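PDB 2BAS: YkuI protein from Bacillus subtilis, which binds the second messenger cyclic di-GMP and, as a member of the EAL-domain family, probably acts as a phosphodiesterase that cleaves it. Local coordinates for residues I198-L203 and E233-N238; Q43-A48 and Y251-Y256. One frame throughout, in Å; residues are numbered along the deposited sequence.

Overall arrangement
Both contacts belong to the same barrel sheet of the EAL domain, and their centres lie about 11 Å apart. Contact 2 (43-48 with 251-256) is buried: antiparallel backbone pairing joins strands 38-47 and 249-252, the rings of F46 and F252 lie on one side, and Y251 and the glutamine amides on the other. Contact 1 (198-203 with 233-238), nested between those segments along the chain, is only partly buried. It takes up the last residues of two parallel strands and the turns that follow, so acidic side chains carry much of it. Helix 238-246 packs against both. They touch directly where I235 O and Y256 N, 3.0 Å apart, probably form a hydrogen bond.

Contact 1: I198-L203 and E233-N238; sequences IDLQAL and EDIEAN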
# COMPACT_ATOMS: atom_id res chain seq x y z
N ILE A 198 3.72 13.24 -5.56
CA ILE A 198 2.65 13.34 -4.58
C ILE A 198 2.41 14.81 -4.22
O ILE A 198 3.33 15.52 -3.85
CB ILE A 198 2.97 12.47 -3.33
CG1 ILE A 198 3.19 11.01 -3.74
CG2 ILE A 198 1.86 12.56 -2.30
CD1 ILE A 198 3.83 10.13 -2.67
N ASP A 199 1.17 15.25 -4.40
CA ASP A 199 0.73 16.61 -4.08
C ASP A 199 0.32 16.64 -2.62
O ASP A 199 -0.30 15.69 -2.13
CB ASP A 199 -0.45 16.97 -4.99
CG ASP A 199 -1.21 18.21 -4.52
OD1 ASP A 199 -0.58 19.16 -4.00
OD2 ASP A 199 -2.45 18.23 -4.68
N LEU A 200 0.63 17.72 -1.91
CA LEU A 200 0.32 17.78 -0.48
C LEU A 200 -0.66 18.89 -0.10
O LEU A 200 -0.79 19.24 1.08
CB LEU A 200 1.60 17.86 0.36
CG LEU A 200 2.57 16.68 0.29
CD1 LEU A 200 3.81 16.99 1.12
CD2 LEU A 200 1.92 15.38 0.75
N GLN A 201 -1.35 19.45 -1.10
CA GLN A 201 -2.41 20.43 -0.86
C GLN A 201 -3.53 19.75 -0.08
O GLN A 201 -4.09 20.32 0.85
CB GLN A 201 -2.97 20.95 -2.18
CG GLN A 201 -2.12 21.99 -2.89
CD GLN A 201 -2.54 22.17 -4.34
OE1 GLN A 201 -2.59 21.21 -5.11
NE2 GLN A 201 -2.83 23.42 -4.73
N ALA A 202 -3.83 18.52 -0.49
CA ALA A 202 -4.89 17.70 0.10
C ALA A 202 -4.75 17.51 1.62
O ALA A 202 -5.76 17.42 2.33
CB ALA A 202 -4.96 16.34 -0.59
N LEU A 203 -3.51 17.44 2.09
CA LEU A 203 -3.20 17.25 3.51
C LEU A 203 -3.78 18.37 4.38
O LEU A 203 -4.18 18.13 5.52
CB LEU A 203 -1.69 17.14 3.72
CG LEU A 203 -1.16 16.61 5.06
CD1 LEU A 203 -1.51 15.13 5.27
CD2 LEU A 203 0.35 16.83 5.14
N GLU A 233 5.46 17.36 -4.05
CA GLU A 233 5.31 18.71 -4.60
C GLU A 233 4.24 19.50 -3.84
O GLU A 233 3.55 18.96 -2.98
CB GLU A 233 5.01 18.67 -6.11
CG GLU A 233 3.67 18.10 -6.50
CD GLU A 233 3.28 18.41 -7.94
OE1 GLU A 233 3.04 19.60 -8.27
OE2 GLU A 233 3.20 17.46 -8.75
N ASP A 234 4.09 20.78 -4.21
CA ASP A 234 3.19 21.73 -3.54
C ASP A 234 3.44 21.85 -2.03
O ASP A 234 2.50 21.95 -1.25
CB ASP A 234 1.72 21.42 -3.84
CG ASP A 234 1.30 21.86 -5.25
OD1 ASP A 234 1.85 22.85 -5.78
OD2 ASP A 234 0.40 21.20 -5.82
N ILE A 235 4.71 21.83 -1.64
CA ILE A 235 5.12 22.07 -0.26
C ILE A 235 5.12 23.58 -0.03
O ILE A 235 5.93 24.31 -0.62
CB ILE A 235 6.52 21.50 0.04
CG1 ILE A 235 6.49 19.97 -0.06
CG2 ILE A 235 6.98 21.91 1.42
CD1 ILE A 235 7.85 19.35 -0.21
N GLU A 236 4.21 24.05 0.81
CA GLU A 236 4.06 25.47 1.06
C GLU A 236 3.90 25.83 2.54
O GLU A 236 3.39 26.91 2.86
CB GLU A 236 2.91 26.03 0.21
CG GLU A 236 1.54 25.41 0.46
CD GLU A 236 0.46 26.03 -0.41
OE1 GLU A 236 0.57 25.94 -1.66
OE2 GLU A 236 -0.50 26.60 0.15
N ALA A 237 4.35 24.94 3.42
CA ALA A 237 4.34 25.17 4.87
C ALA A 237 5.38 24.27 5.53
O ALA A 237 6.10 23.54 4.86
CB ALA A 237 2.95 24.92 5.45
N ASN A 238 5.46 24.32 6.85
CA ASN A 238 6.44 23.52 7.56
C ASN A 238 6.02 22.07 7.73
O ASN A 238 6.80 21.15 7.44
CB ASN A 238 6.77 24.14 8.90
CG ASN A 238 8.14 23.75 9.39
OD1 ASN A 238 9.07 23.60 8.59
ND2 ASN A 238 8.29 23.59 10.70
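E233 pairs with D199 in a parallel beta bridge, its backbone bonding to I198 and L200 on either side of D199. E233 N donates to I198 O over 2.8 Å, nearly straight at 161°, whereas the return bond from L200 N to E233 O is weak at 3.3 Å. E233 CG sits between its own backbone N and carbonyl carbon (chi1 68°), which brings it to 3.7 Å from I198 O; E233 OE2 makes a long, weak ion pair with K197. The bridge marks the C-terminal ends of strands 195-199 and 229-233, neighbours in a TIM-barrel-like sheet, the end at which such barrels generally carry their active sites. D234 turns the chain away with positive phi, a conformation aspartate tolerates better than most residues, and its CB comes within 3.2 Å of D199 OD1. The two carboxylate planes stand 79° apart, and D199 OD1 and D234 OD2, both acceptors, share no hydrogen bond. D199 OD1 instead accepts from Q201 N at 3.0 Å, from above the carboxylate plane, forming an Asx turn. With an alanine in place of D199, Q201 N would probably be left without its side-chain acceptor and the bend after the strand less firmly set. On the apolar side L200 CD1 lies 4.2 Å from I235 CG1, the side chains running alongside each other toward Y243 and L241 of helix 238-246.

Contact 2: Q43-A48 and Y251-Y256; sequences QAIFSA and YFQGYY
F46 and F252 face each other as an antiparallel hydrogen-bonded pair, and each backbone satisfies the other. F46 N donates to F252 O at 2.9 Å, and F252 N returns a 3.1 Å bond that reaches F46 O on a lone pair, in the carbonyl plane. F46 O also receives a CA-H contact from Y251. Two residues further along, where the next pair of this kind would fall, a water takes the place of the direct bond, donating to A44 O and accepting from G254 N. Glycine suits position 254 because its backbone angles would jam a CB against the preceding carbonyl oxygen. With CG anti to the backbone N (chi1 -177°) and the chain extended, Q253 carries its amide to Q43, where Q253 NE2 donates to Q43 OE1 at 3.1 Å, from above that carbonyl plane; the two amides are perpendicular. An amide both donates and accepts, so Q253 can also give NE2 to E57 and take K197 NZ on OE1, while Q43 NE2 goes to V258 O. Apolar contacts line both faces: I45 CG2 lies 3.8 Å from Y251 CB on one, and A48 CB 3.7 Å from F252 CE1 on the other. The pairing closes the EAL barrel, with 38-47 running antiparallel to 249-252. Strand 53-64 flanks the first of these and strand 229-233 the second, while helix 238-246 covers F252 through L241 and A244.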
# COMPACT_ATOMS: atom_id res chain seq x y z
N GLN A 43 11.20 25.97 -11.63
CA GLN A 43 11.11 25.77 -10.20
C GLN A 43 12.03 24.63 -9.79
O GLN A 43 11.95 23.53 -10.32
CB GLN A 43 9.66 25.50 -9.76
CG GLN A 43 9.46 25.57 -8.23
CD GLN A 43 8.01 25.45 -7.81
OE1 GLN A 43 7.17 24.91 -8.54
NE2 GLN A 43 7.71 25.94 -6.62
N ALA A 44 12.93 24.92 -8.85
CA ALA A 44 13.93 23.95 -8.42
C ALA A 44 13.34 22.79 -7.66
O ALA A 44 12.33 22.92 -6.95
CB ALA A 44 15.01 24.63 -7.59
N ILE A 45 13.98 21.63 -7.82
CA ILE A 45 13.59 20.44 -7.10
C ILE A 45 14.78 20.01 -6.26
O ILE A 45 15.92 19.97 -6.76
CB ILE A 45 13.08 19.34 -8.04
CG1 ILE A 45 11.77 19.80 -8.68
CG2 ILE A 45 12.84 18.04 -7.26
CD1 ILE A 45 11.52 19.22 -10.01
N PHE A 46 14.52 19.70 -4.99
CA PHE A 46 15.57 19.51 -4.00
C PHE A 46 15.85 18.08 -3.59
O PHE A 46 14.95 17.28 -3.42
CB PHE A 46 15.32 20.39 -2.78
CG PHE A 46 15.42 21.86 -3.08
CD1 PHE A 46 14.30 22.58 -3.49
CD2 PHE A 46 16.64 22.51 -2.99
CE1 PHE A 46 14.40 23.94 -3.79
CE2 PHE A 46 16.75 23.87 -3.28
CZ PHE A 46 15.62 24.58 -3.68
N SER A 47 17.14 17.80 -3.43
CA SER A 47 17.67 16.50 -3.03
C SER A 47 17.49 16.30 -1.53
O SER A 47 17.53 17.27 -0.77
CB SER A 47 19.18 16.47 -3.33
OG SER A 47 19.68 15.15 -3.48
N ALA A 48 17.31 15.05 -1.11
CA ALA A 48 17.21 14.75 0.31
C ALA A 48 18.58 14.41 0.91
O ALA A 48 18.87 14.80 2.04
CB ALA A 48 16.23 13.63 0.56
N TYR A 251 12.71 13.65 -3.06
CA TYR A 251 12.82 14.98 -3.68
C TYR A 251 11.66 15.86 -3.23
O TYR A 251 10.58 15.35 -2.92
CB TYR A 251 12.84 14.87 -5.20
CG TYR A 251 13.94 14.00 -5.75
CD1 TYR A 251 13.67 12.72 -6.25
CD2 TYR A 251 15.26 14.44 -5.77
CE1 TYR A 251 14.69 11.92 -6.77
CE2 TYR A 251 16.28 13.66 -6.28
CZ TYR A 251 16.00 12.40 -6.78
OH TYR A 251 17.02 11.63 -7.28
N PHE A 252 11.89 17.17 -3.20
CA PHE A 252 10.91 18.12 -2.67
C PHE A 252 10.78 19.37 -3.55
O PHE A 252 11.77 19.87 -4.09
CB PHE A 252 11.31 18.56 -1.27
CG PHE A 252 11.72 17.44 -0.35
CD1 PHE A 252 13.06 17.10 -0.21
CD2 PHE A 252 10.77 16.75 0.40
CE1 PHE A 252 13.45 16.07 0.65
CE2 PHE A 252 11.15 15.71 1.27
CZ PHE A 252 12.49 15.37 1.39
N GLN A 253 9.57 19.91 -3.64
CA GLN A 253 9.27 21.07 -4.47
C GLN A 253 8.10 21.87 -3.91
O GLN A 253 7.10 21.29 -3.47
CB GLN A 253 8.92 20.58 -5.87
CG GLN A 253 8.66 21.67 -6.91
CD GLN A 253 8.19 21.08 -8.22
OE1 GLN A 253 8.17 19.87 -8.40
NE2 GLN A 253 7.80 21.95 -9.16
N GLY A 254 8.21 23.20 -3.93
CA GLY A 254 7.14 24.09 -3.50
C GLY A 254 7.53 25.52 -3.12
O GLY A 254 8.73 25.85 -3.01
N TYR A 255 6.52 26.36 -2.91
CA TYR A 255 6.72 27.74 -2.45
C TYR A 255 7.58 27.81 -1.20
O TYR A 255 8.46 28.67 -1.10
CB TYR A 255 5.38 28.45 -2.18
CG TYR A 255 4.53 28.66 -3.40
CD1 TYR A 255 4.95 29.51 -4.43
CD2 TYR A 255 3.29 28.03 -3.54
CE1 TYR A 255 4.17 29.71 -5.58
CE2 TYR A 255 2.50 28.22 -4.68
CZ TYR A 255 2.94 29.06 -5.70
OH TYR A 255 2.16 29.25 -6.82
N TYR A 256 7.34 26.90 -0.26
CA TYR A 256 8.08 26.88 1.01
C TYR A 256 9.58 26.79 0.77
O TYR A 256 10.36 27.45 1.45
CB TYR A 256 7.61 25.76 1.94
CG TYR A 256 8.26 25.82 3.31
CD1 TYR A 256 7.86 26.79 4.24
CD2 TYR A 256 9.28 24.95 3.67
CE1 TYR A 256 8.46 26.87 5.49
CE2 TYR A 256 9.88 25.01 4.92
CZ TYR A 256 9.47 25.98 5.83
OH TYR A 256 10.05 26.06 7.07
O HOH W 1 10.99 24.26 -5.33